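Local coordinates for 2-hydroxyisobutanoyl-CoA mutase large subunit (Aquincola tertiaricarbonis, PDB 4R3U), which catalyses, together with its cobalamin-binding small subunit, the interconversion of 2-hydroxyisobutyryl-CoA and (S)-3-hydroxybutyryl-CoA, at residues Tyr190-Glu195 with Glu545-Gly550; Ala210-Glu215 with Arg231-Ile236; Gln303-Glu308 with Ser419-Ala424. All blocks are in the same frame, centred on the assembly; numbering follows the deposited sequence.

In the fold
All three contacts lie among the helices and loops around the parallel strands of the TIM barrel, and interaction 1 brings in helix 540-549 from near the C-terminus, tying it to helix 183-196. Interaction 2 lies close to the substrate site: the Ala210 side chain is about 10 Å from a bound 3-hydroxybutanoyl-CoA, and that of Ile236 about 4 Å from the side chain of the substrate-binding Val208. The centres of interactions 1 and 2 are about 21 Å apart. Interaction 3 lies on the opposite side of the chain's centre from both, its centre about 46 Å from that of interaction 1 and 32 Å from that of interaction 2. The second large subunit packs against interaction 3.

Interaction 1 of 3, residues Tyr190-Glu195 with Glu545-Gly550; sequences YVALGE and ELVKAG
Lys548 reaches over Ala192 to Glu195 and forms a salt bridge, its NZ 2.7 Å from Glu195 OE2. CG of Lys548 lies anti to the carbonyl carbon (chi1 -88°), and the chain beyond is extended, which carries the ammonium from its own helix to the neighbouring one. On the way, Lys548 CG packs on the methyl of Ala192, 3.7 Å from Ala192 CB. Glu195 is also extended beyond CG and crosses the lysine at about a right angle, and NZ meets OE2 from above the carboxylate plane, 53° out of it. Glu545, one helical turn before Lys548, adds a longer salt bridge, its OE2 3.7 Å from Lys548 NZ, so the ammonium serves two carboxylates and probably eases the repulsion between them. With a glutamine in place of Glu195, the charge of Lys548 would probably lose its shorter salt bridge and be left with the longer one to Glu545. Beside this salt bridge, Val547 sets CG2 4.0 Å from Ala192 CB; the small alanine is approached by both the valine and the stem of the lysine. Ile544 of the same late helix also touches Val191 and Glu195, and Leu158 of helix 158-164 touches Ala192. The axes of these short helical segments approach to 9.3 Å and cross at -64°. Just past the helix, Gly550 closes a Schellman motif with positive phi. The whole is an outer helix of the TIM barrel packed against helix 540-549 near the C-terminus, an apolar seam edged by a salt-bridge network.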
ATOM      1  N   TYR A 190     -19.222 -20.618 -24.900  1.00 31.87           N
ATOM      2  CA  TYR A 190     -19.804 -20.309 -23.607  1.00 32.38           C
ATOM      3  C   TYR A 190     -21.318 -20.519 -23.633  1.00 36.26           C
ATOM      4  O   TYR A 190     -21.867 -21.162 -22.723  1.00 35.80           O
ATOM      5  CB  TYR A 190     -19.435 -18.882 -23.166  1.00 31.64           C
ATOM      6  CG  TYR A 190     -19.632 -18.632 -21.684  1.00 32.22           C
ATOM      7  CD1 TYR A 190     -18.736 -19.141 -20.739  1.00 33.22           C
ATOM      8  CD2 TYR A 190     -20.686 -17.848 -21.225  1.00 33.28           C
ATOM      9  CE1 TYR A 190     -18.895 -18.882 -19.371  1.00 34.47           C
ATOM     10  CE2 TYR A 190     -20.861 -17.590 -19.860  1.00 33.70           C
ATOM     11  CZ  TYR A 190     -19.964 -18.107 -18.936  1.00 40.05           C
ATOM     12  OH  TYR A 190     -20.138 -17.834 -17.594  1.00 39.29           O
ATOM     13  N   VAL A 191     -21.979 -20.006 -24.709  1.00 34.88           N
ATOM     14  CA  VAL A 191     -23.419 -20.119 -24.931  1.00 36.44           C
ATOM     15  C   VAL A 191     -23.805 -21.587 -25.077  1.00 42.17           C
ATOM     16  O   VAL A 191     -24.715 -22.042 -24.381  1.00 45.15           O
ATOM     17  CB  VAL A 191     -23.919 -19.211 -26.096  1.00 38.04           C
ATOM     18  CG1 VAL A 191     -25.374 -19.518 -26.482  1.00 38.65           C
ATOM     19  CG2 VAL A 191     -23.765 -17.742 -25.730  1.00 36.70           C
ATOM     20  N   ALA A 192     -23.080 -22.337 -25.934  1.00 37.97           N
ATOM     21  CA  ALA A 192     -23.264 -23.773 -26.147  1.00 38.21           C
ATOM     22  C   ALA A 192     -23.136 -24.543 -24.824  1.00 42.01           C
ATOM     23  O   ALA A 192     -23.962 -25.421 -24.568  1.00 44.57           O
ATOM     24  CB  ALA A 192     -22.244 -24.285 -27.152  1.00 37.73           C
ATOM     25  N   LEU A 193     -22.150 -24.182 -23.967  1.00 37.68           N
ATOM     26  CA  LEU A 193     -21.933 -24.797 -22.646  1.00 38.07           C
ATOM     27  C   LEU A 193     -23.125 -24.535 -21.688  1.00 41.57           C
ATOM     28  O   LEU A 193     -23.596 -25.463 -21.036  1.00 40.78           O
ATOM     29  CB  LEU A 193     -20.593 -24.328 -22.020  1.00 36.44           C
ATOM     30  CG  LEU A 193     -20.238 -24.867 -20.614  1.00 40.25           C
ATOM     31  CD1 LEU A 193     -20.032 -26.372 -20.605  1.00 40.97           C
ATOM     32  CD2 LEU A 193     -19.003 -24.217 -20.081  1.00 39.62           C
ATOM     33  N   GLY A 194     -23.584 -23.285 -21.644  1.00 39.42           N
ATOM     34  CA  GLY A 194     -24.712 -22.842 -20.834  1.00 40.68           C
ATOM     35  C   GLY A 194     -25.980 -23.572 -21.186  1.00 46.75           C
ATOM     36  O   GLY A 194     -26.713 -23.992 -20.289  1.00 48.37           O
ATOM     37  N   GLU A 195     -26.211 -23.786 -22.501  1.00 44.26           N
ATOM     38  CA  GLU A 195     -27.359 -24.528 -23.023  1.00 46.21           C
ATOM     39  C   GLU A 195     -27.279 -26.000 -22.603  1.00 50.72           C
ATOM     40  O   GLU A 195     -28.253 -26.536 -22.057  1.00 52.35           O
ATOM     41  CB  GLU A 195     -27.468 -24.377 -24.553  1.00 48.46           C
ATOM     42  CG  GLU A 195     -28.053 -23.037 -24.984  1.00 62.86           C
ATOM     43  CD  GLU A 195     -28.046 -22.695 -26.467  1.00 84.25           C
ATOM     44  OE1 GLU A 195     -28.961 -21.957 -26.904  1.00 79.14           O
ATOM     45  OE2 GLU A 195     -27.104 -23.109 -27.179  1.00 74.33           O
ATOM     46  N   GLU A 545     -23.748 -23.294 -33.408  1.00 38.59           N
ATOM     47  CA  GLU A 545     -24.021 -24.622 -33.968  1.00 39.13           C
ATOM     48  C   GLU A 545     -22.748 -25.386 -34.336  1.00 42.07           C
ATOM     49  O   GLU A 545     -22.634 -26.587 -34.064  1.00 43.07           O
ATOM     50  CB  GLU A 545     -24.993 -24.541 -35.142  1.00 42.58           C
ATOM     51  CG  GLU A 545     -26.440 -24.329 -34.711  1.00 57.91           C
ATOM     52  CD  GLU A 545     -26.944 -25.276 -33.633  1.00 84.04           C
ATOM     53  OE1 GLU A 545     -26.916 -26.505 -33.870  1.00 85.62           O
ATOM     54  OE2 GLU A 545     -27.297 -24.794 -32.528  1.00 72.66           O
ATOM     55  N   LEU A 546     -21.765 -24.660 -34.867  1.00 36.32           N
ATOM     56  CA  LEU A 546     -20.468 -25.199 -35.252  1.00 35.58           C
ATOM     57  C   LEU A 546     -19.692 -25.797 -34.077  1.00 39.65           C
ATOM     58  O   LEU A 546     -19.345 -26.980 -34.126  1.00 41.06           O
ATOM     59  CB  LEU A 546     -19.630 -24.126 -35.961  1.00 34.13           C
ATOM     60  CG  LEU A 546     -19.861 -23.975 -37.470  1.00 38.23           C
ATOM     61  CD1 LEU A 546     -19.355 -22.627 -37.955  1.00 36.68           C
ATOM     62  CD2 LEU A 546     -19.213 -25.127 -38.248  1.00 37.71           C
ATOM     63  N   VAL A 547     -19.413 -24.992 -33.037  1.00 33.48           N
ATOM     64  CA  VAL A 547     -18.721 -25.430 -31.801  1.00 31.78           C
ATOM     65  C   VAL A 547     -19.410 -26.667 -31.152  1.00 39.33           C
ATOM     66  O   VAL A 547     -18.718 -27.626 -30.769  1.00 39.80           O
ATOM     67  CB  VAL A 547     -18.426 -24.279 -30.793  1.00 31.61           C
ATOM     68  CG1 VAL A 547     -17.616 -23.167 -31.458  1.00 29.67           C
ATOM     69  CG2 VAL A 547     -19.692 -23.721 -30.148  1.00 31.60           C
ATOM     70  N   LYS A 548     -20.777 -26.668 -31.137  1.00 35.90           N
ATOM     71  CA  LYS A 548     -21.623 -27.759 -30.645  1.00 37.02           C
ATOM     72  C   LYS A 548     -21.351 -29.014 -31.457  1.00 45.55           C
ATOM     73  O   LYS A 548     -21.206 -30.100 -30.880  1.00 47.17           O
ATOM     74  CB  LYS A 548     -23.117 -27.398 -30.764  1.00 38.27           C
ATOM     75  CG  LYS A 548     -23.671 -26.677 -29.558  1.00 41.87           C
ATOM     76  CD  LYS A 548     -25.017 -26.057 -29.838  1.00 51.69           C
ATOM     77  CE  LYS A 548     -25.774 -25.751 -28.563  1.00 62.48           C
ATOM     78  NZ  LYS A 548     -27.149 -25.241 -28.848  1.00 69.02           N
ATOM     79  N   ALA A 549     -21.272 -28.856 -32.801  1.00 42.40           N
ATOM     80  CA  ALA A 549     -21.081 -29.949 -33.743  1.00 43.58           C
ATOM     81  C   ALA A 549     -19.679 -30.602 -33.698  1.00 48.41           C
ATOM     82  O   ALA A 549     -19.470 -31.663 -34.297  1.00 51.30           O
ATOM     83  CB  ALA A 549     -21.442 -29.483 -35.149  1.00 44.94           C
ATOM     84  N   GLY A 550     -18.762 -29.982 -32.973  1.00 43.29           N
ATOM     85  CA  GLY A 550     -17.393 -30.462 -32.819  1.00 42.48           C
ATOM     86  C   GLY A 550     -16.344 -29.705 -33.619  1.00 44.11           C
ATOM     87  O   GLY A 550     -15.212 -30.182 -33.753  1.00 41.54           O
TER

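Interaction 2 of 3, residues Ala210-Glu215 with Arg231-Ile236; sequences ADILKE and RIVRDI
Ala210 and Val233 bring their CA atoms to 6.2 Å, where the chain between strand 206-208 and helix 213-219 passes helix 226-243. Val233 fills the middle of the contact: its CG2, anti to the carbonyl carbon, lies 3.3 Å from Ala210 O and 3.8 Å from Ile212 CG2. Ile212 meets it with this methyl branch alone, while CG1 stands anti to the backbone N (chi1 -155°) and takes the end of the side chain away from Val233. Farther along the helix, Ile236 touches Ala210 with its terminal methyl, CD1 to CB 3.9 Å. No hydrogen bond crosses between the segments. Asp211 points away from Val233, and its OD1 accepts a capping bond from Lys214 N in the turn leading into helix 213-219; Lys214 NZ in turn binds Asp211 O at 2.7 Å, in the carbonyl plane. Across helix 226-243, Asp235 is gripped by Arg231 and Arg234, the latter giving NH1 to the syn lone pair of OD1 at 2.6 Å. Trp184 and Leu187 of helix 183-196 pack on Ile236, Tyr278 of helix 264-283 touches Val233, and backbone hydrogen bonds join Ala210 to Ile179, just beyond strand 175-178.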
ATOM      1  N   ALA A 210     -12.950  -8.898 -26.520  1.00 24.24           N
ATOM      2  CA  ALA A 210     -13.396  -8.626 -27.899  1.00 24.21           C
ATOM      3  C   ALA A 210     -12.886  -7.378 -28.668  1.00 28.37           C
ATOM      4  O   ALA A 210     -12.810  -7.417 -29.896  1.00 28.42           O
ATOM      5  CB  ALA A 210     -14.912  -8.746 -27.991  1.00 25.00           C
ATOM      6  N   ASP A 211     -12.565  -6.288 -27.965  1.00 26.22           N
ATOM      7  CA  ASP A 211     -12.078  -5.017 -28.545  1.00 26.19           C
ATOM      8  C   ASP A 211     -10.886  -5.213 -29.459  1.00 25.26           C
ATOM      9  O   ASP A 211      -9.761  -5.361 -28.995  1.00 21.52           O
ATOM     10  CB  ASP A 211     -11.745  -3.977 -27.435  1.00 26.70           C
ATOM     11  CG  ASP A 211     -11.308  -2.599 -27.900  1.00 27.43           C
ATOM     12  OD1 ASP A 211     -11.154  -2.393 -29.139  1.00 28.20           O
ATOM     13  OD2 ASP A 211     -11.085  -1.739 -27.040  1.00 31.76           O
ATOM     14  N   ILE A 212     -11.147  -5.169 -30.759  1.00 23.60           N
ATOM     15  CA  ILE A 212     -10.118  -5.340 -31.790  1.00 23.03           C
ATOM     16  C   ILE A 212      -9.350  -4.059 -32.138  1.00 25.94           C
ATOM     17  O   ILE A 212      -8.180  -4.127 -32.490  1.00 27.17           O
ATOM     18  CB  ILE A 212     -10.667  -6.097 -33.016  1.00 26.84           C
ATOM     19  CG1 ILE A 212      -9.559  -6.809 -33.792  1.00 26.49           C
ATOM     20  CG2 ILE A 212     -11.558  -5.204 -33.914  1.00 30.06           C
ATOM     21  CD1 ILE A 212      -9.073  -8.080 -33.173  1.00 26.12           C
ATOM     22  N   LEU A 213      -9.975  -2.902 -32.005  1.00 22.01           N
ATOM     23  CA  LEU A 213      -9.314  -1.633 -32.318  1.00 21.11           C
ATOM     24  C   LEU A 213      -8.044  -1.422 -31.486  1.00 27.73           C
ATOM     25  O   LEU A 213      -6.995  -1.047 -32.032  1.00 29.94           O
ATOM     26  CB  LEU A 213     -10.314  -0.446 -32.276  1.00 20.24           C
ATOM     27  CG  LEU A 213     -11.537  -0.557 -33.276  1.00 22.99           C
ATOM     28  CD1 LEU A 213     -12.574   0.496 -33.031  1.00 23.10           C
ATOM     29  CD2 LEU A 213     -11.112  -0.531 -34.721  1.00 20.78           C
ATOM     30  N   LYS A 214      -8.092  -1.825 -30.213  1.00 23.11           N
ATOM     31  CA  LYS A 214      -6.958  -1.710 -29.315  1.00 22.50           C
ATOM     32  C   LYS A 214      -5.883  -2.740 -29.622  1.00 28.18           C
ATOM     33  O   LYS A 214      -4.754  -2.583 -29.180  1.00 28.20           O
ATOM     34  CB  LYS A 214      -7.423  -1.743 -27.840  1.00 24.72           C
ATOM     35  CG  LYS A 214      -7.990  -3.059 -27.349  1.00 21.03           C
ATOM     36  CD  LYS A 214      -6.966  -3.941 -26.660  1.00 12.27           C
ATOM     37  CE  LYS A 214      -7.673  -5.068 -25.942  1.00 22.47           C
ATOM     38  NZ  LYS A 214      -8.210  -6.124 -26.863  1.00 14.37           N
ATOM     39  N   GLU A 215      -6.241  -3.813 -30.361  1.00 26.18           N
ATOM     40  CA  GLU A 215      -5.314  -4.872 -30.796  1.00 24.65           C
ATOM     41  C   GLU A 215      -4.411  -4.323 -31.894  1.00 28.14           C
ATOM     42  O   GLU A 215      -3.203  -4.519 -31.840  1.00 27.79           O
ATOM     43  CB  GLU A 215      -6.091  -6.104 -31.285  1.00 25.52           C
ATOM     44  CG  GLU A 215      -6.776  -6.889 -30.157  1.00 26.70           C
ATOM     45  CD  GLU A 215      -5.845  -7.379 -29.067  1.00 24.92           C
ATOM     46  OE1 GLU A 215      -4.679  -7.684 -29.382  1.00 28.46           O
ATOM     47  OE2 GLU A 215      -6.243  -7.360 -27.884  1.00 36.78           O
ATOM     48  N   ARG A 231     -16.813  -5.867 -37.707  1.00 33.04           N
ATOM     49  CA  ARG A 231     -18.108  -6.495 -37.947  1.00 33.42           C
ATOM     50  C   ARG A 231     -18.326  -7.671 -36.931  1.00 36.26           C
ATOM     51  O   ARG A 231     -19.443  -7.871 -36.456  1.00 37.36           O
ATOM     52  CB  ARG A 231     -18.196  -6.946 -39.431  1.00 33.40           C
ATOM     53  CG  ARG A 231     -19.409  -7.798 -39.789  1.00 33.42           C
ATOM     54  CD  ARG A 231     -19.118  -9.279 -39.649  1.00 33.03           C
ATOM     55  NE  ARG A 231     -20.326 -10.089 -39.826  1.00 47.28           N
ATOM     56  CZ  ARG A 231     -20.726 -10.607 -40.984  1.00 58.89           C
ATOM     57  NH1 ARG A 231     -20.017 -10.408 -42.092  1.00 41.74           N
ATOM     58  NH2 ARG A 231     -21.831 -11.333 -41.044  1.00 42.05           N
ATOM     59  N   ILE A 232     -17.255  -8.417 -36.585  1.00 29.99           N
ATOM     60  CA  ILE A 232     -17.361  -9.499 -35.611  1.00 28.72           C
ATOM     61  C   ILE A 232     -17.716  -8.891 -34.243  1.00 34.61           C
ATOM     62  O   ILE A 232     -18.692  -9.342 -33.623  1.00 36.22           O
ATOM     63  CB  ILE A 232     -16.120 -10.446 -35.577  1.00 29.66           C
ATOM     64  CG1 ILE A 232     -15.941 -11.208 -36.895  1.00 28.86           C
ATOM     65  CG2 ILE A 232     -16.244 -11.456 -34.430  1.00 30.86           C
ATOM     66  CD1 ILE A 232     -14.517 -11.636 -37.179  1.00 24.61           C
ATOM     67  N   VAL A 233     -16.975  -7.832 -33.804  1.00 28.46           N
ATOM     68  CA  VAL A 233     -17.257  -7.121 -32.547  1.00 26.46           C
ATOM     69  C   VAL A 233     -18.728  -6.676 -32.521  1.00 32.99           C
ATOM     70  O   VAL A 233     -19.430  -6.866 -31.527  1.00 34.26           O
ATOM     71  CB  VAL A 233     -16.282  -5.945 -32.296  1.00 27.77           C
ATOM     72  CG1 VAL A 233     -16.555  -5.288 -30.949  1.00 25.57           C
ATOM     73  CG2 VAL A 233     -14.832  -6.428 -32.357  1.00 26.60           C
ATOM     74  N   ARG A 234     -19.197  -6.150 -33.650  1.00 30.45           N
ATOM     75  CA  ARG A 234     -20.569  -5.690 -33.839  1.00 31.38           C
ATOM     76  C   ARG A 234     -21.523  -6.867 -33.658  1.00 37.16           C
ATOM     77  O   ARG A 234     -22.465  -6.766 -32.882  1.00 39.09           O
ATOM     78  CB  ARG A 234     -20.678  -5.065 -35.232  1.00 30.90           C
ATOM     79  CG  ARG A 234     -21.963  -4.341 -35.550  1.00 32.61           C
ATOM     80  CD  ARG A 234     -22.234  -4.450 -37.041  1.00 37.78           C
ATOM     81  NE  ARG A 234     -22.452  -5.843 -37.440  1.00 40.75           N
ATOM     82  CZ  ARG A 234     -22.714  -6.250 -38.674  1.00 48.50           C
ATOM     83  NH1 ARG A 234     -22.894  -7.535 -38.929  1.00 34.66           N
ATOM     84  NH2 ARG A 234     -22.794  -5.379 -39.665  1.00 36.36           N
ATOM     85  N   ASP A 235     -21.253  -8.001 -34.314  1.00 33.89           N
ATOM     86  CA  ASP A 235     -22.066  -9.219 -34.155  1.00 34.10           C
ATOM     87  C   ASP A 235     -22.077  -9.736 -32.705  1.00 38.14           C
ATOM     88  O   ASP A 235     -23.103 -10.220 -32.222  1.00 38.93           O
ATOM     89  CB  ASP A 235     -21.580 -10.320 -35.096  1.00 34.55           C
ATOM     90  CG  ASP A 235     -21.853 -10.088 -36.554  1.00 33.17           C
ATOM     91  OD1 ASP A 235     -22.313  -8.984 -36.908  1.00 31.79           O
ATOM     92  OD2 ASP A 235     -21.573 -10.994 -37.348  1.00 43.77           O
ATOM     93  N   ILE A 236     -20.942  -9.616 -32.017  1.00 34.72           N
ATOM     94  CA  ILE A 236     -20.868 -10.016 -30.611  1.00 34.03           C
ATOM     95  C   ILE A 236     -21.804  -9.106 -29.820  1.00 37.24           C
ATOM     96  O   ILE A 236     -22.628  -9.600 -29.048  1.00 38.29           O
ATOM     97  CB  ILE A 236     -19.415 -10.013 -30.053  1.00 34.69           C
ATOM     98  CG1 ILE A 236     -18.557 -11.096 -30.729  1.00 33.44           C
ATOM     99  CG2 ILE A 236     -19.414 -10.168 -28.533  1.00 34.15           C
ATOM    100  CD1 ILE A 236     -16.993 -10.886 -30.515  1.00 37.51           C
TER

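Interaction 3 of 3, residues Gln303-Glu308 with Ser419-Ala424; sequences QGDFFE and SYYVEA
Tyr421 turns its ring edge toward the face of Phe307 in an offset edge-to-face pair, with centroids 5.7 Å apart and planes at 64°. The closest approach is beside the ring itself: Tyr421 CE2 lies 3.4 Å from Phe307 CB, and the same carbon is 3.8 Å from Phe307 CG. The tyrosine ring leaves its helix with CG anti to the backbone N (chi1 171°), which extends it toward the first turn of helix 306-327. Phe307 CG is instead anti to the carbonyl carbon (chi1 -68°), and its CD1, the ring carbon on the other flank from CD2, meets Val422 CG2 at 3.6 Å. Val422 crosses the phenylalanine side chain at about a right angle; with Tyr421, two consecutive residues of the facing helix touch Phe307. Phe306 contributes from within its own segment: its CD2 stands 3.6 Å above the plane of the Phe307 ring, over the centre.

Two helix beginnings thus pack together, the one following barrel strand 298-302 and the other opening helix 420-442, and each bears an N-cap. Asp305 OD1 accepts a weak bond from Glu308 N, while its OD2 is hydrogen-bonded to Ile52 N. Ser419 caps the second helix more firmly, with OG 3.2 Å from Val422 N. The second large subunit packs directly on the aromatic cluster: its Pro415 touches Phe307 and is hydrogen-bonded through O to Ser419 OG, its Val412 touches Tyr421, and its Val409 lies against Phe306. Within the same chain, Tyr61 meets the Tyr421 ring with the two planes about 30° apart.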
ATOM      1  N   GLN A 303      -2.245   2.994 -12.812  1.00 18.43           N
ATOM      2  CA  GLN A 303      -0.820   3.283 -12.882  1.00 17.68           C
ATOM      3  C   GLN A 303      -0.305   3.874 -11.589  1.00 19.03           C
ATOM      4  O   GLN A 303      -1.069   4.002 -10.600  1.00 16.69           O
ATOM      5  CB  GLN A 303      -0.452   4.142 -14.108  1.00 19.04           C
ATOM      6  CG  GLN A 303       0.242   3.375 -15.223  1.00 18.79           C
ATOM      7  CD  GLN A 303       1.761   3.255 -15.090  1.00 32.42           C
ATOM      8  OE1 GLN A 303       2.448   3.934 -14.295  1.00 25.22           O
ATOM      9  NE2 GLN A 303       2.327   2.393 -15.910  1.00 24.57           N
ATOM     10  N   GLY A 304       1.013   4.185 -11.617  1.00 15.12           N
ATOM     11  CA  GLY A 304       1.792   4.646 -10.491  1.00 13.33           C
ATOM     12  C   GLY A 304       1.484   5.999  -9.953  1.00 17.26           C
ATOM     13  O   GLY A 304       1.791   6.218  -8.789  1.00 20.19           O
ATOM     14  N   ASP A 305       0.973   6.957 -10.771  1.00 15.03           N
ATOM     15  CA  ASP A 305       0.705   8.292 -10.205  1.00 15.41           C
ATOM     16  C   ASP A 305      -0.631   8.231  -9.496  1.00 20.49           C
ATOM     17  O   ASP A 305      -1.704   8.281 -10.131  1.00 22.13           O
ATOM     18  CB  ASP A 305       0.770   9.431 -11.235  1.00 16.73           C
ATOM     19  CG  ASP A 305       0.962  10.819 -10.625  1.00 27.34           C
ATOM     20  OD1 ASP A 305       0.134  11.217  -9.750  1.00 29.63           O
ATOM     21  OD2 ASP A 305       1.913  11.531 -11.048  1.00 27.90           O
ATOM     22  N   PHE A 306      -0.551   8.044  -8.175  1.00 18.57           N
ATOM     23  CA  PHE A 306      -1.697   7.872  -7.299  1.00 19.10           C
ATOM     24  C   PHE A 306      -2.921   8.756  -7.602  1.00 22.37           C
ATOM     25  O   PHE A 306      -3.998   8.217  -7.856  1.00 21.86           O
ATOM     26  CB  PHE A 306      -1.256   7.959  -5.826  1.00 20.52           C
ATOM     27  CG  PHE A 306      -2.335   7.587  -4.844  1.00 20.36           C
ATOM     28  CD1 PHE A 306      -2.625   6.252  -4.582  1.00 20.93           C
ATOM     29  CD2 PHE A 306      -3.067   8.574  -4.182  1.00 21.44           C
ATOM     30  CE1 PHE A 306      -3.636   5.901  -3.688  1.00 21.36           C
ATOM     31  CE2 PHE A 306      -4.060   8.228  -3.265  1.00 24.72           C
ATOM     32  CZ  PHE A 306      -4.341   6.890  -3.024  1.00 22.77           C
ATOM     33  N   PHE A 307      -2.746  10.094  -7.583  1.00 19.49           N
ATOM     34  CA  PHE A 307      -3.833  11.046  -7.822  1.00 19.80           C
ATOM     35  C   PHE A 307      -4.243  11.208  -9.252  1.00 25.64           C
ATOM     36  O   PHE A 307      -5.452  11.270  -9.515  1.00 26.84           O
ATOM     37  CB  PHE A 307      -3.585  12.387  -7.155  1.00 21.69           C
ATOM     38  CG  PHE A 307      -3.628  12.286  -5.651  1.00 22.23           C
ATOM     39  CD1 PHE A 307      -4.830  12.054  -4.988  1.00 24.58           C
ATOM     40  CD2 PHE A 307      -2.466  12.387  -4.902  1.00 22.85           C
ATOM     41  CE1 PHE A 307      -4.870  11.958  -3.601  1.00 24.93           C
ATOM     42  CE2 PHE A 307      -2.512  12.283  -3.519  1.00 25.18           C
ATOM     43  CZ  PHE A 307      -3.718  12.083  -2.877  1.00 22.93           C
ATOM     44  N   GLU A 308      -3.256  11.199 -10.190  1.00 20.43           N
ATOM     45  CA  GLU A 308      -3.520  11.272 -11.630  1.00 19.60           C
ATOM     46  C   GLU A 308      -4.458  10.124 -12.127  1.00 28.03           C
ATOM     47  O   GLU A 308      -5.369  10.366 -12.918  1.00 30.30           O
ATOM     48  CB  GLU A 308      -2.209  11.269 -12.384  1.00 19.28           C
ATOM     49  CG  GLU A 308      -2.321  11.049 -13.876  1.00 13.33           C
ATOM     50  CD  GLU A 308      -1.006  11.311 -14.575  1.00 34.22           C
ATOM     51  OE1 GLU A 308      -0.035  10.551 -14.334  1.00 16.98           O
ATOM     52  OE2 GLU A 308      -0.929  12.336 -15.292  1.00 27.00           O
ATOM     53  N   SER A 419     -11.872  17.428  -3.534  1.00 27.33           N
ATOM     54  CA  SER A 419     -10.433  17.687  -3.436  1.00 25.72           C
ATOM     55  C   SER A 419     -10.068  18.686  -4.519  1.00 31.27           C
ATOM     56  O   SER A 419     -10.347  18.451  -5.704  1.00 30.28           O
ATOM     57  CB  SER A 419      -9.635  16.397  -3.617  1.00 25.78           C
ATOM     58  OG  SER A 419      -8.282  16.637  -3.964  1.00 31.88           O
ATOM     59  N   TYR A 420      -9.495  19.825  -4.110  1.00 28.47           N
ATOM     60  CA  TYR A 420      -9.137  20.864  -5.064  1.00 29.32           C
ATOM     61  C   TYR A 420      -8.233  20.353  -6.191  1.00 30.99           C
ATOM     62  O   TYR A 420      -8.501  20.622  -7.356  1.00 31.12           O
ATOM     63  CB  TYR A 420      -8.551  22.077  -4.347  1.00 31.65           C
ATOM     64  CG  TYR A 420      -9.391  22.611  -3.205  1.00 33.83           C
ATOM     65  CD1 TYR A 420     -10.765  22.816  -3.356  1.00 36.69           C
ATOM     66  CD2 TYR A 420      -8.805  22.971  -1.994  1.00 34.36           C
ATOM     67  CE1 TYR A 420     -11.534  23.339  -2.316  1.00 38.99           C
ATOM     68  CE2 TYR A 420      -9.556  23.533  -0.963  1.00 36.33           C
ATOM     69  CZ  TYR A 420     -10.919  23.715  -1.127  1.00 46.97           C
ATOM     70  OH  TYR A 420     -11.635  24.230  -0.074  1.00 50.01           O
ATOM     71  N   TYR A 421      -7.237  19.538  -5.844  1.00 25.88           N
ATOM     72  CA  TYR A 421      -6.290  18.940  -6.774  1.00 24.83           C
ATOM     73  C   TYR A 421      -6.967  17.907  -7.663  1.00 29.12           C
ATOM     74  O   TYR A 421      -6.878  18.032  -8.893  1.00 30.42           O
ATOM     75  CB  TYR A 421      -5.065  18.369  -6.013  1.00 25.47           C
ATOM     76  CG  TYR A 421      -4.099  17.540  -6.842  1.00 27.00           C
ATOM     77  CD1 TYR A 421      -3.729  17.935  -8.133  1.00 29.14           C
ATOM     78  CD2 TYR A 421      -3.518  16.383  -6.323  1.00 26.28           C
ATOM     79  CE1 TYR A 421      -2.874  17.160  -8.912  1.00 27.68           C
ATOM     80  CE2 TYR A 421      -2.637  15.612  -7.086  1.00 26.74           C
ATOM     81  CZ  TYR A 421      -2.333  15.995  -8.388  1.00 36.90           C
ATOM     82  OH  TYR A 421      -1.484  15.226  -9.157  1.00 41.15           O
ATOM     83  N   VAL A 422      -7.656  16.901  -7.064  1.00 22.88           N
ATOM     84  CA  VAL A 422      -8.297  15.828  -7.826  1.00 21.12           C
ATOM     85  C   VAL A 422      -9.359  16.417  -8.744  1.00 27.54           C
ATOM     86  O   VAL A 422      -9.396  16.066  -9.925  1.00 29.11           O
ATOM     87  CB  VAL A 422      -8.785  14.644  -6.933  1.00 25.33           C
ATOM     88  CG1 VAL A 422      -9.436  13.513  -7.756  1.00 24.86           C
ATOM     89  CG2 VAL A 422      -7.648  14.094  -6.076  1.00 23.73           C
ATOM     90  N   GLU A 423     -10.139  17.391  -8.253  1.00 24.51           N
ATOM     91  CA  GLU A 423     -11.160  18.051  -9.075  1.00 24.34           C
ATOM     92  C   GLU A 423     -10.617  18.841 -10.263  1.00 28.83           C
ATOM     93  O   GLU A 423     -11.157  18.715 -11.360  1.00 28.87           O
ATOM     94  CB  GLU A 423     -12.186  18.840  -8.248  1.00 25.85           C
ATOM     95  CG  GLU A 423     -13.051  17.990  -7.319  1.00 26.85           C
ATOM     96  CD  GLU A 423     -13.905  16.858  -7.867  1.00 35.82           C
ATOM     97  OE1 GLU A 423     -13.935  16.634  -9.099  1.00 33.39           O
ATOM     98  OE2 GLU A 423     -14.552  16.180  -7.039  1.00 31.98           O
ATOM     99  N   ALA A 424      -9.510  19.584 -10.066  1.00 25.79           N
ATOM    100  CA  ALA A 424      -8.824  20.360 -11.102  1.00 25.82           C
ATOM    101  C   ALA A 424      -8.194  19.432 -12.131  1.00 30.65           C
ATOM    102  O   ALA A 424      -8.320  19.677 -13.335  1.00 31.06           O
ATOM    103  CB  ALA A 424      -7.760  21.245 -10.470  1.00 27.17           C
TER